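Local coordinates for protein PLP-Dependent L-Arginine Hydroxylase MppP (Streptomyces wadayamensis, PDB 6C9B) that acts as a pyridoxal-phosphate-dependent oxidase that converts L-arginine to 4-hydroxy-2-ketoarginine and 2-ketoarginine in an aminotransferase-type fold, at residues I25-A30 and L355-E360; Y16-S21 and H330-P335; S286-A291 and K364-L369; R192-A197 and R306-R311. One frame throughout, in Å; residues are numbered along the deposited sequence.

Contact 1 (I25-A30 and L355-E360); sequences IADGHA and LSRSTE. With EGV ((4S)-5-carbamimidamido-4-hydroxy-2-oxopentanoic acid), chain F.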
loop_
_atom_site.group_PDB
_atom_site.type_symbol
_atom_site.label_atom_id
_atom_site.label_comp_id
_atom_site.label_asym_id
_atom_site.label_seq_id
_atom_site.Cartn_x
_atom_site.Cartn_y
_atom_site.Cartn_z
ATOM N N ILE B 25 9.250 -21.362 -5.181
ATOM C CA ILE B 25 8.126 -22.002 -4.485
ATOM C C ILE B 25 8.073 -21.454 -3.064
ATOM O O ILE B 25 7.727 -22.160 -2.104
ATOM C CB ILE B 25 8.229 -23.542 -4.512
ATOM C CG1 ILE B 25 9.619 -24.007 -4.036
ATOM C CG2 ILE B 25 7.914 -24.048 -5.916
ATOM C CD1 ILE B 25 9.681 -25.490 -3.690
ATOM N N ALA B 26 8.379 -20.168 -2.931
ATOM C CA ALA B 26 8.493 -19.511 -1.642
ATOM C C ALA B 26 7.261 -18.667 -1.325
ATOM O O ALA B 26 6.445 -19.057 -0.481
ATOM C CB ALA B 26 9.743 -18.628 -1.579
ATOM N N ASP B 27 7.118 -17.502 -1.954
ATOM C CA ASP B 27 6.026 -16.635 -1.534
ATOM C C ASP B 27 4.687 -17.254 -1.926
ATOM O O ASP B 27 4.581 -18.061 -2.856
ATOM C CB ASP B 27 6.145 -15.236 -2.128
ATOM C CG ASP B 27 5.988 -15.247 -3.612
ATOM O OD1 ASP B 27 4.859 -15.519 -4.084
ATOM O OD2 ASP B 27 6.997 -14.972 -4.291
ATOM N N GLY B 28 3.660 -16.867 -1.197
ATOM C CA GLY B 28 2.391 -17.531 -1.369
ATOM C C GLY B 28 1.502 -16.959 -2.436
ATOM O O GLY B 28 0.407 -17.489 -2.647
ATOM N N HIS B 29 1.950 -15.916 -3.137
ATOM C CA HIS B 29 1.137 -15.291 -4.164
ATOM C C HIS B 29 0.824 -16.285 -5.277
ATOM O O HIS B 29 1.528 -17.281 -5.482
ATOM C CB HIS B 29 1.856 -14.087 -4.760
ATOM C CG HIS B 29 2.110 -12.998 -3.763
ATOM N ND1 HIS B 29 2.375 -11.698 -4.131
ATOM C CD2 HIS B 29 2.150 -13.020 -2.408
ATOM C CE1 HIS B 29 2.559 -10.962 -3.048
ATOM N NE2 HIS B 29 2.422 -11.739 -1.989
ATOM N N ALA B 30 -0.258 -16.014 -5.998
ATOM C CA ALA B 30 -0.661 -16.895 -7.090
ATOM C C ALA B 30 0.109 -16.547 -8.357
ATOM O O ALA B 30 0.007 -15.420 -8.868
ATOM C CB ALA B 30 -2.167 -16.802 -7.317
ATOM N N LEU B 355 1.972 -23.597 -3.452
ATOM C CA LEU B 355 1.226 -24.455 -4.366
ATOM C C LEU B 355 0.547 -23.681 -5.495
ATOM O O LEU B 355 0.119 -24.298 -6.481
ATOM C CB LEU B 355 0.171 -25.246 -3.604
ATOM C CG LEU B 355 0.672 -26.190 -2.504
ATOM C CD1 LEU B 355 -0.520 -26.915 -1.909
ATOM C CD2 LEU B 355 1.689 -27.201 -3.030
ATOM N N SER B 356 0.428 -22.353 -5.374
ATOM C CA SER B 356 -0.181 -21.550 -6.441
ATOM C C SER B 356 0.877 -21.278 -7.499
ATOM O O SER B 356 1.381 -20.165 -7.664
ATOM C CB SER B 356 -0.770 -20.258 -5.896
ATOM O OG SER B 356 -1.864 -20.554 -5.041
ATOM N N ARG B 357 1.180 -22.348 -8.237
ATOM C CA ARG B 357 2.263 -22.421 -9.201
ATOM C C ARG B 357 1.811 -23.358 -10.304
ATOM O O ARG B 357 1.061 -24.301 -10.061
ATOM C CB ARG B 357 3.557 -22.983 -8.602
ATOM C CG ARG B 357 4.167 -22.146 -7.498
ATOM C CD ARG B 357 4.636 -20.849 -8.048
ATOM N NE ARG B 357 5.411 -20.093 -7.067
ATOM C CZ ARG B 357 4.895 -19.314 -6.130
ATOM N NH1 ARG B 357 3.574 -19.146 -6.008
ATOM N NH2 ARG B 357 5.715 -18.694 -5.311
ATOM N N SER B 358 2.293 -23.117 -11.513
ATOM C CA SER B 358 2.089 -24.105 -12.557
ATOM C C SER B 358 2.680 -25.435 -12.113
ATOM O O SER B 358 3.701 -25.483 -11.424
ATOM C CB SER B 358 2.713 -23.618 -13.864
ATOM O OG SER B 358 1.975 -22.511 -14.354
ATOM N N THR B 359 2.015 -26.526 -12.490
ATOM C CA THR B 359 2.363 -27.819 -11.926
ATOM C C THR B 359 3.763 -28.243 -12.338
ATOM O O THR B 359 4.478 -28.863 -11.548
ATOM C CB THR B 359 1.320 -28.857 -12.347
ATOM O OG1 THR B 359 0.022 -28.406 -11.936
ATOM C CG2 THR B 359 1.587 -30.204 -11.702
ATOM N N GLU B 360 4.178 -27.895 -13.556
ATOM C CA GLU B 360 5.455 -28.381 -14.071
ATOM C C GLU B 360 6.644 -27.828 -13.295
ATOM O O GLU B 360 7.499 -28.621 -12.865
ATOM C CB GLU B 360 5.543 -28.078 -15.577
ATOM C CG GLU B 360 4.477 -28.809 -16.418
ATOM C CD GLU B 360 3.076 -28.162 -16.398
ATOM O OE1 GLU B 360 2.866 -27.092 -15.771
ATOM O OE2 GLU B 360 2.167 -28.751 -17.029
HETATM C C10 EGV F . 3.024 -15.531 2.058
HETATM C C02 EGV F . 4.145 -10.652 1.394
HETATM C C03 EGV F . 4.333 -9.038 3.290
HETATM C C06 EGV F . 3.059 -11.650 1.746
HETATM C C07 EGV F . 3.750 -13.008 1.999
HETATM C C09 EGV F . 2.789 -14.103 2.528
HETATM N N01 EGV F . 4.853 -10.151 2.563
HETATM N N04 EGV F . 5.030 -8.546 4.421
HETATM N N05 EGV F . 3.189 -8.493 2.934
HETATM O O08 EGV F . 2.179 -11.766 0.702
HETATM O O11 EGV F . 2.171 -16.348 2.347
HETATM O O12 EGV F . 4.035 -15.853 1.404
HETATM O O13 EGV F . 1.865 -13.861 3.298
HETATM O O HOH W 1 1.007 -20.448 -3.100
HETATM O O HOH W 2 -1.969 -18.445 -3.258
#
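The guanidinium of Arg357 meets two backbone carbonyls, Asp27 O and His29 O, at its edge. Ile25 CA and Ala26 N lie obliquely to the group. Arg357 NH2 donates to Asp27 O at 2.8 Å, with the oxygen 23° out of the guanidinium plane. Arg357 NH1 gives a weak bond to His29 O and a straighter one, at 2.9 Å, to Ser356 O. Arg357 NE bonds to Asn24 O. A bend at chi2 (-66°) turns the arginine chain back toward the 25-30 loop. Asp27 OD1 forms a long salt bridge of 3.5 Å to Arg357 NH2, carboxylate and guanidinium planes 43° apart; Arg31 is its stronger partner. OD1 also accepts from His29 N, closing an Asx turn.

The imidazole of His29 meets the bound product at its edge: His29 NE2 donates to EGV O08 at 2.7 Å. Gly28 N donates to EGV O12 at 2.8 Å. Two waters link Gly28 O to Ser356 N and OG. Arg357 thus binds the carbonyls on either side of Gly28. Leu252 of the second subunit packs on Asp27 and His29.

The loop follows strand 23-24. Leu355 and Ser356 pack on helix 256-291, and Ile25 lies against strand 331-335 and helix 359-372.

Contact 2 (Y16-S21 and H330-P335); sequences YLALNS and HVFALP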
loop_
_atom_site.group_PDB
_atom_site.type_symbol
_atom_site.label_atom_id
_atom_site.label_comp_id
_atom_site.label_asym_id
_atom_site.label_seq_id
_atom_site.Cartn_x
_atom_site.Cartn_y
_atom_site.Cartn_z
ATOM N N TYR B 16 12.124 -12.372 -0.905
ATOM C CA TYR B 16 12.797 -11.535 -1.903
ATOM C C TYR B 16 13.777 -12.355 -2.730
ATOM O O TYR B 16 13.974 -12.093 -3.926
ATOM C CB TYR B 16 13.557 -10.375 -1.236
ATOM C CG TYR B 16 12.675 -9.334 -0.587
ATOM C CD1 TYR B 16 11.482 -8.957 -1.174
ATOM C CD2 TYR B 16 13.039 -8.727 0.614
ATOM C CE1 TYR B 16 10.656 -8.001 -0.593
ATOM C CE2 TYR B 16 12.216 -7.772 1.216
ATOM C CZ TYR B 16 11.020 -7.418 0.608
ATOM O OH TYR B 16 10.174 -6.485 1.186
ATOM N N LEU B 17 14.430 -13.327 -2.091
ATOM C CA LEU B 17 15.497 -14.084 -2.736
ATOM C C LEU B 17 14.975 -14.925 -3.890
ATOM O O LEU B 17 15.755 -15.305 -4.778
ATOM C CB LEU B 17 16.178 -14.991 -1.708
ATOM C CG LEU B 17 16.825 -14.317 -0.494
ATOM C CD1 LEU B 17 17.210 -15.371 0.532
ATOM C CD2 LEU B 17 18.035 -13.506 -0.905
ATOM N N ALA B 18 13.672 -15.209 -3.895
ATOM C CA ALA B 18 13.052 -16.103 -4.867
ATOM C C ALA B 18 12.355 -15.382 -6.013
ATOM O O ALA B 18 12.078 -16.014 -7.036
ATOM C CB ALA B 18 12.015 -17.001 -4.173
ATOM N N LEU B 19 12.083 -14.080 -5.876
ATOM C CA LEU B 19 11.130 -13.402 -6.754
ATOM C C LEU B 19 11.506 -13.492 -8.222
ATOM O O LEU B 19 10.627 -13.417 -9.089
ATOM C CB LEU B 19 11.016 -11.930 -6.375
ATOM C CG LEU B 19 10.040 -11.538 -5.280
ATOM C CD1 LEU B 19 10.073 -10.023 -5.143
ATOM C CD2 LEU B 19 8.637 -12.027 -5.597
ATOM N N ASN B 20 12.798 -13.600 -8.525
ATOM C CA ASN B 20 13.269 -13.534 -9.901
ATOM C C ASN B 20 13.758 -14.885 -10.408
ATOM O O ASN B 20 14.381 -14.956 -11.475
ATOM C CB ASN B 20 14.358 -12.467 -10.004
ATOM C CG ASN B 20 13.844 -11.112 -9.569
ATOM O OD1 ASN B 20 13.048 -10.500 -10.275
ATOM N ND2 ASN B 20 14.246 -10.664 -8.384
ATOM N N SER B 21 13.440 -15.957 -9.687
ATOM C CA SER B 21 13.882 -17.304 -10.015
ATOM C C SER B 21 12.757 -18.093 -10.672
ATOM O O SER B 21 11.578 -17.923 -10.348
ATOM C CB SER B 21 14.362 -18.034 -8.756
ATOM O OG SER B 21 14.310 -19.441 -8.934
ATOM N N HIS B 330 18.976 -23.730 -7.380
ATOM C CA HIS B 330 18.129 -22.643 -7.867
ATOM C C HIS B 330 16.644 -22.888 -7.602
ATOM O O HIS B 330 15.791 -22.387 -8.337
ATOM C CB HIS B 330 18.374 -22.389 -9.356
ATOM C CG HIS B 330 19.819 -22.204 -9.695
ATOM N ND1 HIS B 330 20.613 -23.228 -10.167
ATOM C CD2 HIS B 330 20.621 -21.116 -9.609
ATOM C CE1 HIS B 330 21.837 -22.776 -10.369
ATOM N NE2 HIS B 330 21.869 -21.497 -10.040
ATOM N N VAL B 331 16.325 -23.652 -6.554
ATOM C CA VAL B 331 14.958 -23.812 -6.055
ATOM C C VAL B 331 14.851 -23.025 -4.765
ATOM O O VAL B 331 15.718 -23.147 -3.891
ATOM C CB VAL B 331 14.607 -25.289 -5.814
ATOM C CG1 VAL B 331 13.288 -25.427 -5.079
ATOM C CG2 VAL B 331 14.578 -26.036 -7.157
ATOM N N PHE B 332 13.793 -22.225 -4.643
ATOM C CA PHE B 332 13.614 -21.348 -3.482
ATOM C C PHE B 332 12.321 -21.669 -2.750
ATOM O O PHE B 332 11.226 -21.336 -3.221
ATOM C CB PHE B 332 13.641 -19.882 -3.902
ATOM C CG PHE B 332 14.979 -19.436 -4.387
ATOM C CD1 PHE B 332 15.922 -18.950 -3.496
ATOM C CD2 PHE B 332 15.315 -19.530 -5.733
ATOM C CE1 PHE B 332 17.169 -18.545 -3.941
ATOM C CE2 PHE B 332 16.557 -19.130 -6.172
ATOM C CZ PHE B 332 17.486 -18.641 -5.276
ATOM N N ALA B 333 12.453 -22.244 -1.550
ATOM C CA ALA B 333 11.335 -22.475 -0.655
ATOM C C ALA B 333 11.444 -21.503 0.522
ATOM O O ALA B 333 12.159 -20.494 0.445
ATOM C CB ALA B 333 11.318 -23.945 -0.223
ATOM N N LEU B 334 10.700 -21.771 1.589
ATOM C CA LEU B 334 10.673 -20.867 2.730
ATOM C C LEU B 334 10.901 -21.642 4.022
ATOM O O LEU B 334 10.116 -22.558 4.336
ATOM C CB LEU B 334 9.331 -20.142 2.749
ATOM C CG LEU B 334 9.166 -18.853 3.510
ATOM C CD1 LEU B 334 10.133 -17.841 2.977
ATOM C CD2 LEU B 334 7.711 -18.388 3.343
ATOM N N PRO B 335 11.940 -21.334 4.805
ATOM C CA PRO B 335 12.046 -21.957 6.131
ATOM C C PRO B 335 10.910 -21.518 7.024
ATOM O O PRO B 335 10.428 -20.387 6.950
ATOM C CB PRO B 335 13.386 -21.460 6.679
ATOM C CG PRO B 335 14.110 -20.849 5.480
ATOM C CD PRO B 335 13.037 -20.382 4.553
#
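Phe332 presses its side chain against the turn formed by residues 18-21. Its CG stands anti to the carbonyl carbon (chi1 -68°), and from its backbone Phe332 points toward the turn. Phe332 CB meets Ala18 CB at 3.3 Å, a tight approach for two carbons. Chi2 of -88° turns one face to Leu17 O while the CD2 edge points to Ser21 OG. Leu17 O sits 3.6 Å above the plane of the Phe332 ring and is offset toward the rim. Leu17 adds a looser touch from CB to Phe332 CE1.

Ser21 OG lies at that edge, 3.4 Å from Phe332 CD2. Ser21 CB sits off the ring plane on Leu17 O's side, near CD2 and CE2. The hydroxyl is extended away from its own backbone N, with chi1 at 158°. From there Ser21 OG makes a weak bond of 3.4 Å to His330 O. Its stronger partner is the backbone N of Leu23.

Ala18 O accepts from Ser21 N at 3.0 Å, which closes a type I beta turn. Across from it, His330 has positive phi and is the C-prime residue of a Schellman motif ending helix 319-327. The arrangement is a beta turn packed on the start of a strand. It joins the N-terminal arm to strand 331-335 of the smaller sheet, just before strand 23-24 adds to that sheet's edge.

Contact 3 (S286-A291 and K364-L369); sequences SVVRRA and KSVQVL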
loop_
_atom_site.group_PDB
_atom_site.type_symbol
_atom_site.label_atom_id
_atom_site.label_comp_id
_atom_site.label_asym_id
_atom_site.label_seq_id
_atom_site.Cartn_x
_atom_site.Cartn_y
_atom_site.Cartn_z
ATOM N N SER B 286 -1.241 -32.920 -4.104
ATOM C CA SER B 286 -1.015 -34.341 -4.339
ATOM C C SER B 286 0.335 -34.594 -4.989
ATOM O O SER B 286 0.989 -35.594 -4.675
ATOM C CB SER B 286 -2.127 -34.919 -5.213
ATOM O OG SER B 286 -3.393 -34.614 -4.661
ATOM N N VAL B 287 0.768 -33.740 -5.927
ATOM C CA VAL B 287 2.063 -34.036 -6.544
ATOM C C VAL B 287 3.169 -33.843 -5.523
ATOM O O VAL B 287 4.137 -34.611 -5.504
ATOM C CB VAL B 287 2.342 -33.236 -7.845
ATOM C CG1 VAL B 287 1.121 -32.568 -8.426
ATOM C CG2 VAL B 287 3.498 -32.266 -7.698
ATOM N N VAL B 288 3.025 -32.851 -4.627
ATOM C CA VAL B 288 4.041 -32.645 -3.595
ATOM C C VAL B 288 4.117 -33.855 -2.676
ATOM O O VAL B 288 5.207 -34.338 -2.359
ATOM C CB VAL B 288 3.767 -31.361 -2.793
ATOM C CG1 VAL B 288 4.740 -31.251 -1.633
ATOM C CG2 VAL B 288 3.865 -30.153 -3.692
ATOM N N ARG B 289 2.963 -34.344 -2.208
ATOM C CA ARG B 289 2.972 -35.433 -1.237
ATOM C C ARG B 289 3.420 -36.738 -1.882
ATOM O O ARG B 289 4.173 -37.503 -1.274
ATOM C CB ARG B 289 1.592 -35.562 -0.586
ATOM C CG ARG B 289 1.257 -34.340 0.265
ATOM C CD ARG B 289 -0.008 -34.460 1.049
ATOM N NE ARG B 289 -0.191 -33.273 1.880
ATOM C CZ ARG B 289 -1.244 -33.062 2.659
ATOM N NH1 ARG B 289 -2.227 -33.954 2.722
ATOM N NH2 ARG B 289 -1.305 -31.967 3.377
ATOM N N ARG B 290 3.038 -36.958 -3.142
ATOM C CA ARG B 290 3.504 -38.134 -3.877
ATOM C C ARG B 290 5.018 -38.099 -4.091
ATOM O O ARG B 290 5.678 -39.143 -4.064
ATOM C CB ARG B 290 2.763 -38.209 -5.219
ATOM C CG ARG B 290 3.093 -39.404 -6.107
ATOM C CD ARG B 290 2.207 -39.411 -7.359
ATOM N NE ARG B 290 0.799 -39.187 -7.022
ATOM C CZ ARG B 290 0.084 -38.106 -7.339
ATOM N NH1 ARG B 290 0.609 -37.112 -8.047
ATOM N NH2 ARG B 290 -1.183 -38.032 -6.957
ATOM N N ALA B 291 5.585 -36.915 -4.341
ATOM C CA ALA B 291 7.016 -36.829 -4.624
ATOM C C ALA B 291 7.852 -37.094 -3.378
ATOM O O ALA B 291 8.949 -37.656 -3.463
ATOM C CB ALA B 291 7.354 -35.461 -5.207
ATOM N N LYS B 364 9.061 -29.960 -10.786
ATOM C CA LYS B 364 10.518 -29.930 -10.875
ATOM C C LYS B 364 11.137 -29.597 -9.531
ATOM O O LYS B 364 12.136 -30.205 -9.132
ATOM C CB LYS B 364 10.982 -28.908 -11.912
ATOM C CG LYS B 364 10.783 -29.298 -13.346
ATOM C CD LYS B 364 11.324 -28.199 -14.271
ATOM C CE LYS B 364 11.647 -28.727 -15.661
ATOM N NZ LYS B 364 12.868 -29.588 -15.674
ATOM N N SER B 365 10.572 -28.600 -8.833
ATOM C CA SER B 365 11.128 -28.164 -7.557
ATOM C C SER B 365 11.081 -29.260 -6.504
ATOM O O SER B 365 12.028 -29.417 -5.722
ATOM C CB SER B 365 10.365 -26.943 -7.053
ATOM O OG SER B 365 10.482 -25.893 -7.977
ATOM N N VAL B 366 9.968 -29.989 -6.420
ATOM C CA VAL B 366 9.867 -31.015 -5.389
ATOM C C VAL B 366 10.625 -32.278 -5.764
ATOM O O VAL B 366 10.950 -33.067 -4.874
ATOM C CB VAL B 366 8.401 -31.353 -5.063
ATOM C CG1 VAL B 366 7.630 -30.075 -4.755
ATOM C CG2 VAL B 366 7.738 -32.128 -6.188
ATOM N N GLN B 367 10.931 -32.502 -7.048
ATOM C CA GLN B 367 11.846 -33.589 -7.370
ATOM C C GLN B 367 13.245 -33.256 -6.883
ATOM O O GLN B 367 13.961 -34.132 -6.377
ATOM C CB GLN B 367 11.848 -33.873 -8.874
ATOM C CG GLN B 367 10.608 -34.593 -9.370
ATOM C CD GLN B 367 10.403 -35.955 -8.703
ATOM O OE1 GLN B 367 11.364 -36.691 -8.450
ATOM N NE2 GLN B 367 9.148 -36.291 -8.416
ATOM N N VAL B 368 13.643 -31.987 -7.020
ATOM C CA VAL B 368 14.907 -31.529 -6.455
ATOM C C VAL B 368 14.900 -31.711 -4.948
ATOM O O VAL B 368 15.876 -32.188 -4.361
ATOM C CB VAL B 368 15.172 -30.059 -6.834
ATOM C CG1 VAL B 368 16.435 -29.537 -6.147
ATOM C CG2 VAL B 368 15.309 -29.908 -8.329
ATOM N N LEU B 369 13.804 -31.323 -4.291
ATOM C CA LEU B 369 13.735 -31.495 -2.849
ATOM C C LEU B 369 13.863 -32.967 -2.474
ATOM O O LEU B 369 14.549 -33.309 -1.504
ATOM C CB LEU B 369 12.430 -30.891 -2.310
ATOM C CG LEU B 369 12.188 -30.992 -0.803
ATOM C CD1 LEU B 369 13.302 -30.331 -0.008
ATOM C CD2 LEU B 369 10.844 -30.379 -0.447
#
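Val366 points from segment 364-369 toward segment 286-291, and its two methyls meet different residues there. Its CB carries CG1 and CG2 on separate courses. Val366 CG1 is anti to the carbonyl carbon (chi1 -52°) and reaches Val288 CG2 at 3.9 Å. CG2 lies between the backbone N and the carbonyl carbon. Val366 CG2 touches Ala291 CB at 3.5 Å, which is tighter than usual for two carbons. The same methyl, Val366 CG2, passes Val287 O at 4.4 Å. Val366 therefore faces three residues of the other helix, spread over just more than one turn.

The side chains of Val288 and Val366 cross at about a right angle and touch through one methyl each. Ala291 points toward the other helix, and its CB is the atom that Val366 CG2 touches. Gln367 closes the outer side of the contact. Its chain bends at chi2 (-60°), and the bend carries Gln367 NE2 to 3.8 Å from Ala291 CB. This is plain packing of an amide on a methyl. No hydrogen bond links the two segments.

Beyond them, Val288 also packs on Leu355 and Leu362, and Val287 on Thr359 and Glu363. The contact thus continues toward the start of helix 359-372. The local axes approach to 9.5 Å and run nearly parallel, with a crossing angle of -21°. This is close packing of two parallel helices through small and branched apolar side chains. It joins the end of long helix 256-291 to the C-terminal helix.

Contact 4 (R192-A197 and R306-R311); sequences RGFDAA and RSSVER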
loop_
_atom_site.group_PDB
_atom_site.type_symbol
_atom_site.label_atom_id
_atom_site.label_comp_id
_atom_site.label_asym_id
_atom_site.label_seq_id
_atom_site.Cartn_x
_atom_site.Cartn_y
_atom_site.Cartn_z
ATOM N N ARG B 192 -9.507 -17.496 2.792
ATOM C CA ARG B 192 -10.904 -17.921 2.810
ATOM C C ARG B 192 -11.285 -18.683 1.544
ATOM O O ARG B 192 -11.923 -19.736 1.609
ATOM C CB ARG B 192 -11.827 -16.714 2.979
ATOM C CG ARG B 192 -13.290 -17.126 3.138
ATOM C CD ARG B 192 -14.234 -15.946 3.013
ATOM N NE ARG B 192 -14.155 -14.967 4.100
ATOM C CZ ARG B 192 -14.646 -15.138 5.322
ATOM N NH1 ARG B 192 -14.588 -14.132 6.180
ATOM N NH2 ARG B 192 -15.169 -16.300 5.710
ATOM N N GLY B 193 -10.929 -18.148 0.374
ATOM C CA GLY B 193 -11.426 -18.733 -0.863
ATOM C C GLY B 193 -10.962 -20.153 -1.137
ATOM O O GLY B 193 -11.613 -20.868 -1.912
ATOM N N PHE B 194 -9.885 -20.595 -0.493
ATOM C CA PHE B 194 -9.364 -21.929 -0.753
ATOM C C PHE B 194 -10.132 -23.058 -0.073
ATOM O O PHE B 194 -10.055 -24.203 -0.545
ATOM C CB PHE B 194 -7.899 -22.032 -0.336
ATOM C CG PHE B 194 -6.993 -21.241 -1.199
ATOM C CD1 PHE B 194 -6.774 -21.597 -2.524
ATOM C CD2 PHE B 194 -6.393 -20.107 -0.707
ATOM C CE1 PHE B 194 -5.954 -20.828 -3.316
ATOM C CE2 PHE B 194 -5.568 -19.344 -1.515
ATOM C CZ PHE B 194 -5.355 -19.706 -2.793
ATOM N N ASP B 195 -10.851 -22.804 1.017
ATOM C CA ASP B 195 -11.410 -23.884 1.825
ATOM C C ASP B 195 -12.885 -23.611 2.100
ATOM O O ASP B 195 -13.221 -22.651 2.800
ATOM C CB ASP B 195 -10.618 -24.023 3.127
ATOM C CG ASP B 195 -10.889 -25.334 3.835
ATOM O OD1 ASP B 195 -12.014 -25.869 3.692
ATOM O OD2 ASP B 195 -9.961 -25.824 4.514
ATOM N N ALA B 196 -13.756 -24.462 1.543
ATOM C CA ALA B 196 -15.199 -24.317 1.708
ATOM C C ALA B 196 -15.623 -24.388 3.168
ATOM O O ALA B 196 -16.701 -23.891 3.520
ATOM C CB ALA B 196 -15.916 -25.405 0.902
ATOM N N ALA B 197 -14.793 -24.977 4.029
ATOM C CA ALA B 197 -15.096 -24.982 5.458
ATOM C C ALA B 197 -15.102 -23.570 6.034
ATOM O O ALA B 197 -15.662 -23.351 7.114
ATOM C CB ALA B 197 -14.079 -25.839 6.216
ATOM N N ARG B 306 -6.344 -27.410 2.953
ATOM C CA ARG B 306 -6.716 -27.103 1.574
ATOM C C ARG B 306 -6.150 -25.771 1.107
ATOM O O ARG B 306 -6.519 -25.285 0.036
ATOM C CB ARG B 306 -8.240 -27.126 1.453
ATOM C CG ARG B 306 -8.801 -28.489 1.838
ATOM C CD ARG B 306 -10.278 -28.611 1.675
ATOM N NE ARG B 306 -10.585 -29.825 0.923
ATOM C CZ ARG B 306 -11.737 -30.483 0.989
ATOM N NH1 ARG B 306 -12.708 -30.056 1.786
ATOM N NH2 ARG B 306 -11.914 -31.580 0.261
ATOM N N SER B 307 -5.244 -25.166 1.872
ATOM C CA SER B 307 -4.721 -23.870 1.490
ATOM C C SER B 307 -3.660 -24.018 0.398
ATOM O O SER B 307 -3.211 -25.119 0.053
ATOM C CB SER B 307 -4.140 -23.163 2.707
ATOM O OG SER B 307 -2.794 -23.545 2.869
ATOM N N SER B 308 -3.243 -22.879 -0.129
ATOM C CA SER B 308 -2.333 -22.837 -1.265
ATOM C C SER B 308 -0.874 -22.897 -0.862
ATOM O O SER B 308 -0.004 -22.657 -1.696
ATOM C CB SER B 308 -2.557 -21.572 -2.086
ATOM O OG SER B 308 -2.288 -20.410 -1.297
ATOM N N VAL B 309 -0.583 -23.185 0.400
ATOM C CA VAL B 309 0.778 -23.420 0.840
ATOM C C VAL B 309 0.807 -24.737 1.609
ATOM O O VAL B 309 -0.200 -25.187 2.153
ATOM C CB VAL B 309 1.315 -22.257 1.690
ATOM C CG1 VAL B 309 1.316 -20.966 0.878
ATOM C CG2 VAL B 309 0.460 -22.064 2.990
ATOM N N GLU B 310 1.988 -25.356 1.648
ATOM C CA GLU B 310 2.131 -26.692 2.221
ATOM C C GLU B 310 3.393 -26.765 3.065
ATOM O O GLU B 310 4.496 -26.564 2.552
ATOM C CB GLU B 310 2.174 -27.750 1.101
ATOM C CG GLU B 310 2.422 -29.174 1.547
ATOM C CD GLU B 310 1.200 -29.854 2.168
ATOM O OE1 GLU B 310 0.165 -29.192 2.401
ATOM O OE2 GLU B 310 1.289 -31.063 2.439
ATOM N N ARG B 311 3.240 -27.142 4.330
ATOM C CA ARG B 311 4.382 -27.397 5.206
ATOM C C ARG B 311 4.874 -28.823 5.030
ATOM O O ARG B 311 4.087 -29.765 4.897
ATOM C CB ARG B 311 4.016 -27.185 6.676
ATOM C CG ARG B 311 3.606 -25.760 7.023
ATOM C CD ARG B 311 3.670 -25.548 8.524
ATOM N NE ARG B 311 2.685 -26.350 9.239
ATOM C CZ ARG B 311 2.602 -26.395 10.567
ATOM N NH1 ARG B 311 3.466 -25.706 11.287
ATOM N NH2 ARG B 311 1.680 -27.138 11.171
HETATM O O HOH W 3 -8.077 -25.285 -2.166
HETATM O O HOH W 4 -7.302 -25.263 4.647
HETATM O O HOH W 5 -12.781 -28.422 3.612
#
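An Asx turn at Asp195 and a CH-pi contact at Phe194 mark this meeting of the loop after strand 184-188 with the lead-in to strand 309-314. Ser308 CB sits over one face of the Phe194 ring, 3.8 Å from its centroid and displaced toward CZ. Chi1 of Phe194 is -69°, which puts its ring beneath Ser308. Phe194 CB lies against Arg306 O at 3.6 Å. Leu277 and Ile281 of helix 256-291 also pack on this ring.

Asp195 OD1 accepts from Ala197 N at 2.9 Å and closes the turn. The Asp195 carboxylate touches the aliphatic part of Arg306 across its chain, Asp195 OD2 lying 3.7 Å from Arg306 CB. The two side chains cross at about a right angle, and the carboxylate and guanidinium planes are inclined by 78°.

Three waters bridge the two segments. One donates to both Phe194 O and Arg306 O. A second joins Asp195 OD2 to Arg306 N, and the third joins Asp195 OD1 to Arg306 NH1. Asp195 OD1 and Arg306 NH1 stay 4.7 Å apart. The opposite charges do not touch, so their attraction is probably weaker than in a salt bridge. Direct contact rests on the phenylalanine face and the arginine methylenes.

How the contacts relate
Contacts 1, 3 and 4 are buried, while contact 2 lies at the surface. Contacts 1 and 3 share helix 359-372, and Leu355 packs on Val288 between them. Contacts 2 and 4 reach the same five-stranded sheet without touching. Contact 1 joins both: Ile25 N is 2.8 Å from Phe332 O, and Leu355 N is 2.8 Å from Ser308 O, probable hydrogen bonds. Arg289 and Glu310 form a salt bridge between contacts 3 and 4. Chemistry varies with place. Contact 1, at the product, is polar and charged; contact 3, far from it, is apolar. Contact 4 mixes water bridges with a CH-pi contact; contact 2 relies on one aromatic ring. Contacts 1 and 2 both touch the second subunit.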